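Local coordinates for protein GH26C (Muricauda sp. MAR_2010_75, PDB 6Q78) that probably hydrolyses internal beta-1,4-mannosidic linkages in mannans, acting as a family 26 glycoside hydrolase built on a TIM barrel, at residues 81-89 against 109-117; 147-155 against 405-413. All blocks are in the same frame, centred on the assembly; numbering follows the deposited sequence.

How the interactions relate
After helix 64-76 the chain forms strand 81-86, passes through helix 101-106 and returns as strand 112-116. Interaction 1 closes this short beta-alpha-beta loop by joining the two strands side by side in the barrel wall. Interaction 2 opens farther on, at the end of helix 132-150 and the start of strand 153-157. Its loop spans 249 residues, including the remaining barrel strands, and closes only when 405-413, following strand 402-403, reaches the helix-to-strand turn. The two loops lie in series, neither nested nor crossed. They nevertheless touch: L113 N and S115 N probably donate hydrogen bonds to V153 O and V155 O, and P110 O packs against A405 CB.

Interaction 1 (81-89 against 109-117); sequences FIVGQQDAF and DPGLLGSDF
D109, leading into strand 112-116, meets F89 just past the end of strand 81-86; the two strands are parallel neighbours in a beta-alpha-beta unit of the TIM barrel. D109 OD1, also bonded to S100, lies 3.5 Å from F89 CE1 at the ring edge, the carboxylate plane turned 74° from the ring. P110 then rests CG against A88 CB. At G111 the backbone N donates to V83 O (2.9 Å), while I82 CG2, set anti to its own backbone N, presses on G111 C. L112 O receives Q85 N at 3.2 Å from above its carbonyl plane. The two methyls of L113 divide their work: CD1 packs on A88 CB and CD2 beside F89 CD2. G114 is held through both backbone polar atoms, N giving a nearly straight bond to Q85 O (3.2 Å, 173°) and O taking D87 N (2.8 Å). The bent side chain of Q86 lays OE1 3.2 Å from G114 CA, where a side chain on G114 would collide with that oxygen. Q86 NE2 reaches S115 O in a weak bond, and a water joins OE1 to that same oxygen. Beyond, D116 turns OD2 to H159, and D116 N bonds weakly to a water that donates to D87 OD1 (2.8 Å).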
loop_
_atom_site.group_PDB
_atom_site.type_symbol
_atom_site.label_atom_id
_atom_site.label_comp_id
_atom_site.label_asym_id
_atom_site.label_seq_id
_atom_site.Cartn_x
_atom_site.Cartn_y
_atom_site.Cartn_z
ATOM N N PHE A 81 13.049 5.551 6.125
ATOM C CA PHE A 81 11.770 5.059 5.622
ATOM C C PHE A 81 10.771 4.848 6.765
ATOM O O PHE A 81 11.139 4.464 7.884
ATOM C CB PHE A 81 11.921 3.760 4.792
ATOM C CG PHE A 81 12.654 2.669 5.505
ATOM C CD1 PHE A 81 11.969 1.792 6.338
ATOM C CD2 PHE A 81 14.011 2.503 5.337
ATOM C CE1 PHE A 81 12.647 0.797 7.034
ATOM C CE2 PHE A 81 14.712 1.486 6.009
ATOM C CZ PHE A 81 14.025 0.626 6.855
ATOM N N ILE A 82 9.503 5.084 6.459
ATOM C CA ILE A 82 8.440 4.828 7.434
ATOM C C ILE A 82 8.105 3.351 7.425
ATOM O O ILE A 82 8.069 2.726 6.360
ATOM C CB ILE A 82 7.215 5.684 7.080
ATOM C CG1 ILE A 82 7.569 7.166 7.245
ATOM C CG2 ILE A 82 6.016 5.338 7.966
ATOM C CD1 ILE A 82 6.488 8.126 6.686
ATOM N N VAL A 83 7.850 2.794 8.612
ATOM C CA VAL A 83 7.369 1.425 8.759
ATOM C C VAL A 83 5.927 1.454 9.230
ATOM O O VAL A 83 5.611 2.081 10.244
ATOM C CB VAL A 83 8.248 0.653 9.747
ATOM C CG1 VAL A 83 7.624 -0.687 10.131
ATOM C CG2 VAL A 83 9.643 0.443 9.106
ATOM N N GLY A 84 5.066 0.736 8.510
ATOM C CA GLY A 84 3.686 0.617 8.940
ATOM C C GLY A 84 3.146 -0.800 8.882
ATOM O O GLY A 84 3.882 -1.766 8.643
ATOM N N GLN A 85 1.840 -0.946 9.109
ATOM C CA GLN A 85 1.223 -2.267 9.124
ATOM C C GLN A 85 -0.248 -2.151 8.723
ATOM O O GLN A 85 -0.958 -1.205 9.124
ATOM C CB GLN A 85 1.387 -2.956 10.498
ATOM C CG GLN A 85 0.806 -4.371 10.558
ATOM C CD GLN A 85 1.434 -5.203 11.690
ATOM O OE1 GLN A 85 1.909 -4.672 12.698
ATOM N NE2 GLN A 85 1.438 -6.512 11.515
ATOM N N GLN A 86 -0.685 -3.129 7.937
ATOM C CA GLN A 86 -2.085 -3.220 7.521
ATOM C C GLN A 86 -2.962 -3.415 8.759
ATOM O O GLN A 86 -2.660 -4.255 9.614
ATOM C CB GLN A 86 -2.244 -4.425 6.587
ATOM C CG GLN A 86 -3.605 -4.536 5.937
ATOM C CD GLN A 86 -3.805 -3.528 4.828
ATOM O OE1 GLN A 86 -2.900 -2.817 4.443
ATOM N NE2 GLN A 86 -5.038 -3.490 4.298
ATOM N N ASP A 87 -4.061 -2.652 8.833
ATOM C CA ASP A 87 -5.065 -2.819 9.895
ATOM C C ASP A 87 -4.463 -2.768 11.295
ATOM O O ASP A 87 -4.881 -3.485 12.214
ATOM C CB ASP A 87 -5.901 -4.086 9.670
ATOM C CG ASP A 87 -6.737 -4.002 8.407
ATOM O OD1 ASP A 87 -7.139 -2.908 8.016
ATOM O OD2 ASP A 87 -6.996 -5.052 7.788
ATOM N N ALA A 88 -3.476 -1.895 11.472
ATOM C CA ALA A 88 -2.753 -1.874 12.749
ATOM C C ALA A 88 -3.675 -1.548 13.929
ATOM O O ALA A 88 -3.370 -1.943 15.062
ATOM C CB ALA A 88 -1.613 -0.862 12.680
ATOM N N PHE A 89 -4.759 -0.794 13.714
ATOM C CA PHE A 89 -5.648 -0.399 14.811
ATOM C C PHE A 89 -6.876 -1.301 14.986
ATOM O O PHE A 89 -7.652 -1.067 15.929
ATOM C CB PHE A 89 -6.072 1.067 14.649
ATOM C CG PHE A 89 -4.914 2.054 14.609
ATOM C CD1 PHE A 89 -3.868 1.976 15.509
ATOM C CD2 PHE A 89 -4.912 3.072 13.677
ATOM C CE1 PHE A 89 -2.811 2.877 15.464
ATOM C CE2 PHE A 89 -3.852 3.986 13.620
ATOM C CZ PHE A 89 -2.797 3.876 14.526
ATOM N N ASP A 109 3.238 3.706 18.109
ATOM C CA ASP A 109 2.415 3.267 16.980
ATOM C C ASP A 109 3.268 3.185 15.709
ATOM O O ASP A 109 4.358 3.747 15.630
ATOM C CB ASP A 109 1.282 4.264 16.740
ATOM C CG ASP A 109 0.052 3.994 17.578
ATOM O OD1 ASP A 109 -0.272 2.806 17.805
ATOM O OD2 ASP A 109 -0.639 4.968 17.992
ATOM N N PRO A 110 2.808 2.443 14.706
ATOM C CA PRO A 110 3.468 2.468 13.397
ATOM C C PRO A 110 3.424 3.880 12.806
ATOM O O PRO A 110 2.609 4.718 13.221
ATOM C CB PRO A 110 2.647 1.462 12.565
ATOM C CG PRO A 110 1.274 1.506 13.227
ATOM C CD PRO A 110 1.534 1.694 14.695
ATOM N N GLY A 111 4.292 4.130 11.793
ATOM C CA GLY A 111 4.202 5.428 11.123
ATOM C C GLY A 111 3.233 5.479 9.969
ATOM O O GLY A 111 3.009 6.537 9.375
ATOM N N LEU A 112 2.645 4.336 9.631
ATOM C CA LEU A 112 1.770 4.204 8.472
ATOM C C LEU A 112 0.714 3.147 8.766
ATOM O O LEU A 112 0.995 2.134 9.417
ATOM C CB LEU A 112 2.597 3.857 7.220
ATOM C CG LEU A 112 1.897 3.486 5.920
ATOM C CD1 LEU A 112 2.837 3.866 4.780
ATOM C CD2 LEU A 112 1.599 2.047 5.875
ATOM N N LEU A 113 -0.500 3.416 8.309
ATOM C CA LEU A 113 -1.624 2.499 8.442
ATOM C C LEU A 113 -2.089 2.057 7.059
ATOM O O LEU A 113 -2.332 2.903 6.194
ATOM C CB LEU A 113 -2.784 3.202 9.134
ATOM C CG LEU A 113 -4.096 2.393 9.217
ATOM C CD1 LEU A 113 -3.843 1.135 10.068
ATOM C CD2 LEU A 113 -5.238 3.223 9.755
ATOM N N GLY A 114 -2.219 0.748 6.865
ATOM C CA GLY A 114 -2.796 0.189 5.642
ATOM C C GLY A 114 -4.251 -0.165 5.884
ATOM O O GLY A 114 -4.604 -0.737 6.915
ATOM N N SER A 115 -5.096 0.206 4.921
ATOM C CA SER A 115 -6.521 -0.169 4.924
ATOM C C SER A 115 -6.907 -0.697 3.546
ATOM O O SER A 115 -6.092 -0.724 2.615
ATOM C CB SER A 115 -7.380 1.077 5.204
ATOM O OG SER A 115 -7.074 1.520 6.551
ATOM N N ASP A 116 -8.160 -1.142 3.415
ATOM C CA ASP A 116 -8.599 -1.837 2.193
ATOM C C ASP A 116 -9.965 -1.297 1.814
ATOM O O ASP A 116 -10.847 -1.157 2.668
ATOM C CB ASP A 116 -8.678 -3.345 2.478
ATOM C CG ASP A 116 -8.713 -4.219 1.206
ATOM O OD1 ASP A 116 -9.280 -3.817 0.153
ATOM O OD2 ASP A 116 -8.222 -5.390 1.307
ATOM N N PHE A 117 -10.160 -1.001 0.528
ATOM C CA PHE A 117 -11.490 -0.636 0.023
ATOM C C PHE A 117 -12.456 -1.815 -0.117
ATOM O O PHE A 117 -13.650 -1.577 -0.369
ATOM C CB PHE A 117 -11.379 0.103 -1.315
ATOM C CG PHE A 117 -11.048 1.566 -1.166
ATOM C CD1 PHE A 117 -11.962 2.426 -0.563
ATOM C CD2 PHE A 117 -9.862 2.085 -1.656
ATOM C CE1 PHE A 117 -11.675 3.791 -0.412
ATOM C CE2 PHE A 117 -9.542 3.475 -1.510
ATOM C CZ PHE A 117 -10.494 4.310 -0.876
HETATM O O HOH W 1 -3.174 -1.035 2.422
HETATM O O HOH W 2 -7.376 -0.190 8.739
HETATM O O HOH W 3 -9.008 -2.386 5.946
#

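Interaction 2 (147-155 against 405-413); sequences AFDMGLVNV and ADDLPEMYR
The hydroxyl of Y412 is gripped from two directions: OH donates to L152 O at 2.6 Å, tilted 30° out of that carbonyl's plane, and accepts from a water. The water in turn takes N154 ND2 at 3.0 Å, so the phenol is linked to strand 153-157 as well as to the residue just ahead of it. The tyrosine ring is sandwiched. F148, with CG anti to its backbone N (chi1 178°), brings the edge of its ring over one face in an edge-to-face pair, the planes 56° apart and CE1 standing 3.6 Å above the ring centre; M411 CB lies over the opposite face. A phenylalanine in place of Y412 would keep the ring but lack the hydroxyl, which would probably leave L152 O without its donor and the water without one of its partners. The backbone met here is the turn where helix 132-150 ends in a Schellman motif at G151 and the chain enters a strand of the TIM barrel at its N-terminal end, opposite the rim that carries the active site in such barrels. G151 O is bonded by a water at 2.8 Å that also accepts from M411 N, and L408 CD1 packs against it at 3.6 Å. That same methyl touches L152 CD1, the two leucine side chains crossing at about a right angle; L152 CD1 also meets A405 CB at 4.0 Å. Farther along, V153 CG2 approaches M411 CE at 4.3 Å, with I82 touching both residues and L73 and L76 of helix 64-76 packing against M411.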
loop_
_atom_site.group_PDB
_atom_site.type_symbol
_atom_site.label_atom_id
_atom_site.label_comp_id
_atom_site.label_asym_id
_atom_site.label_seq_id
_atom_site.Cartn_x
_atom_site.Cartn_y
_atom_site.Cartn_z
ATOM N N ALA A 147 -5.436 7.851 12.446
ATOM C CA ALA A 147 -4.071 7.842 11.925
ATOM C C ALA A 147 -3.660 9.231 11.448
ATOM O O ALA A 147 -2.567 9.719 11.787
ATOM C CB ALA A 147 -3.951 6.817 10.782
ATOM N N PHE A 148 -4.516 9.892 10.654
ATOM C CA PHE A 148 -4.163 11.205 10.132
ATOM C C PHE A 148 -3.996 12.214 11.265
ATOM O O PHE A 148 -3.065 13.033 11.247
ATOM C CB PHE A 148 -5.252 11.672 9.161
ATOM C CG PHE A 148 -5.019 13.039 8.609
ATOM C CD1 PHE A 148 -4.029 13.252 7.664
ATOM C CD2 PHE A 148 -5.774 14.106 9.057
ATOM C CE1 PHE A 148 -3.815 14.510 7.144
ATOM C CE2 PHE A 148 -5.572 15.387 8.547
ATOM C CZ PHE A 148 -4.585 15.571 7.572
ATOM N N ASP A 149 -4.897 12.181 12.266
ATOM C CA ASP A 149 -4.760 13.128 13.385
ATOM C C ASP A 149 -3.439 12.947 14.118
ATOM O O ASP A 149 -2.926 13.906 14.708
ATOM C CB ASP A 149 -5.909 12.961 14.384
ATOM C CG ASP A 149 -7.237 13.541 13.904
ATOM O OD1 ASP A 149 -7.263 14.239 12.862
ATOM O OD2 ASP A 149 -8.265 13.299 14.616
ATOM N N MET A 150 -2.884 11.735 14.132
ATOM C CA MET A 150 -1.598 11.458 14.770
ATOM C C MET A 150 -0.420 11.685 13.825
ATOM O O MET A 150 0.748 11.583 14.265
ATOM C CB MET A 150 -1.592 10.012 15.310
ATOM C CG MET A 150 -2.628 9.844 16.412
ATOM S SD MET A 150 -2.480 8.267 17.291
ATOM C CE MET A 150 -2.657 7.150 15.942
ATOM N N GLY A 151 -0.705 12.004 12.557
ATOM C CA GLY A 151 0.322 12.275 11.570
ATOM C C GLY A 151 0.759 11.099 10.730
ATOM O O GLY A 151 1.681 11.251 9.915
ATOM N N LEU A 152 0.175 9.927 10.931
ATOM C CA LEU A 152 0.555 8.762 10.148
ATOM C C LEU A 152 0.162 8.945 8.697
ATOM O O LEU A 152 -0.718 9.740 8.359
ATOM C CB LEU A 152 -0.151 7.502 10.650
ATOM C CG LEU A 152 0.383 6.810 11.912
ATOM C CD1 LEU A 152 0.379 7.695 13.135
ATOM C CD2 LEU A 152 -0.408 5.543 12.148
ATOM N N VAL A 153 0.826 8.165 7.831
ATOM C CA VAL A 153 0.480 8.044 6.416
ATOM C C VAL A 153 -0.558 6.936 6.275
ATOM O O VAL A 153 -0.472 5.908 6.934
ATOM C CB VAL A 153 1.752 7.712 5.628
ATOM C CG1 VAL A 153 1.470 7.456 4.164
ATOM C CG2 VAL A 153 2.800 8.817 5.789
ATOM N N ASN A 154 -1.528 7.120 5.370
ATOM C CA ASN A 154 -2.565 6.116 5.084
ATOM C C ASN A 154 -2.425 5.598 3.659
ATOM O O ASN A 154 -2.366 6.388 2.715
ATOM C CB ASN A 154 -3.973 6.717 5.238
ATOM C CG ASN A 154 -4.394 6.889 6.677
ATOM O OD1 ASN A 154 -4.769 5.914 7.348
ATOM N ND2 ASN A 154 -4.345 8.115 7.170
ATOM N N VAL A 155 -2.413 4.276 3.510
ATOM C CA VAL A 155 -2.375 3.609 2.211
ATOM C C VAL A 155 -3.593 2.692 2.118
ATOM O O VAL A 155 -3.891 1.968 3.074
ATOM C CB VAL A 155 -1.067 2.812 2.037
ATOM C CG1 VAL A 155 -0.998 2.253 0.602
ATOM C CG2 VAL A 155 0.134 3.666 2.347
ATOM N N ALA A 405 5.633 6.085 14.495
ATOM C CA ALA A 405 4.847 7.279 14.801
ATOM C C ALA A 405 5.627 8.282 15.639
ATOM O O ALA A 405 5.578 9.483 15.377
ATOM C CB ALA A 405 3.539 6.917 15.520
ATOM N N ASP A 406 6.386 7.815 16.629
ATOM C CA ASP A 406 7.014 8.764 17.543
ATOM C C ASP A 406 8.013 9.652 16.829
ATOM O O ASP A 406 8.141 10.831 17.193
ATOM C CB ASP A 406 7.594 8.057 18.765
ATOM C CG ASP A 406 6.517 7.646 19.775
ATOM O OD1 ASP A 406 5.343 8.038 19.620
ATOM O OD2 ASP A 406 6.829 6.897 20.730
ATOM N N ASP A 407 8.666 9.157 15.772
ATOM C CA ASP A 407 9.640 10.000 15.085
ATOM C C ASP A 407 9.180 10.481 13.710
ATOM O O ASP A 407 9.997 10.936 12.899
ATOM C CB ASP A 407 11.053 9.408 15.092
ATOM C CG ASP A 407 11.118 7.998 14.584
ATOM O OD1 ASP A 407 10.151 7.242 14.779
ATOM O OD2 ASP A 407 12.204 7.630 14.068
ATOM N N LEU A 408 7.872 10.473 13.459
ATOM C CA LEU A 408 7.401 10.971 12.178
ATOM C C LEU A 408 7.701 12.463 12.035
ATOM O O LEU A 408 7.447 13.237 12.968
ATOM C CB LEU A 408 5.890 10.807 12.078
ATOM C CG LEU A 408 5.344 9.455 11.651
ATOM C CD1 LEU A 408 3.859 9.399 12.020
ATOM C CD2 LEU A 408 5.573 9.191 10.139
ATOM N N PRO A 409 8.183 12.905 10.868
ATOM C CA PRO A 409 8.128 14.332 10.522
ATOM C C PRO A 409 6.682 14.795 10.435
ATOM O O PRO A 409 5.746 13.990 10.424
ATOM C CB PRO A 409 8.730 14.373 9.112
ATOM C CG PRO A 409 9.386 13.064 8.895
ATOM C CD PRO A 409 8.647 12.084 9.735
ATOM N N GLU A 410 6.507 16.100 10.296
ATOM C CA GLU A 410 5.207 16.674 9.921
ATOM C C GLU A 410 5.036 16.447 8.420
ATOM O O GLU A 410 5.483 17.238 7.582
ATOM C CB GLU A 410 5.136 18.148 10.306
ATOM C CG GLU A 410 5.229 18.359 11.822
ATOM C CD GLU A 410 5.169 19.815 12.221
ATOM O OE1 GLU A 410 4.260 20.530 11.758
ATOM O OE2 GLU A 410 6.037 20.247 13.006
ATOM N N MET A 411 4.362 15.353 8.070
ATOM C CA MET A 411 4.298 14.937 6.678
ATOM C C MET A 411 3.364 15.788 5.848
ATOM O O MET A 411 3.418 15.719 4.610
ATOM C CB MET A 411 3.832 13.473 6.606
ATOM C CG MET A 411 4.780 12.495 7.329
ATOM S SD MET A 411 6.394 12.324 6.559
ATOM C CE MET A 411 5.946 11.590 4.986
ATOM N N TYR A 412 2.470 16.542 6.482
ATOM C CA TYR A 412 1.412 17.214 5.760
ATOM C C TYR A 412 1.641 18.713 5.687
ATOM O O TYR A 412 0.739 19.449 5.300
ATOM C CB TYR A 412 0.062 16.877 6.400
ATOM C CG TYR A 412 -0.179 15.369 6.366
ATOM C CD1 TYR A 412 -0.382 14.717 5.171
ATOM C CD2 TYR A 412 -0.118 14.589 7.525
ATOM C CE1 TYR A 412 -0.558 13.345 5.115
ATOM C CE2 TYR A 412 -0.306 13.210 7.475
ATOM C CZ TYR A 412 -0.523 12.608 6.255
ATOM O OH TYR A 412 -0.700 11.246 6.193
ATOM N N ARG A 413 2.839 19.172 6.048
ATOM C CA ARG A 413 3.226 20.567 5.948
ATOM C C ARG A 413 4.351 20.665 4.930
ATOM O O ARG A 413 5.338 19.934 5.023
ATOM C CB ARG A 413 3.718 21.039 7.323
ATOM C CG ARG A 413 4.229 22.469 7.354
ATOM C CD ARG A 413 4.534 22.874 8.787
ATOM N NE ARG A 413 5.709 22.175 9.303
HETATM O O HOH W 4 2.940 13.710 9.995
HETATM O O HOH W 5 -2.911 10.253 5.544
#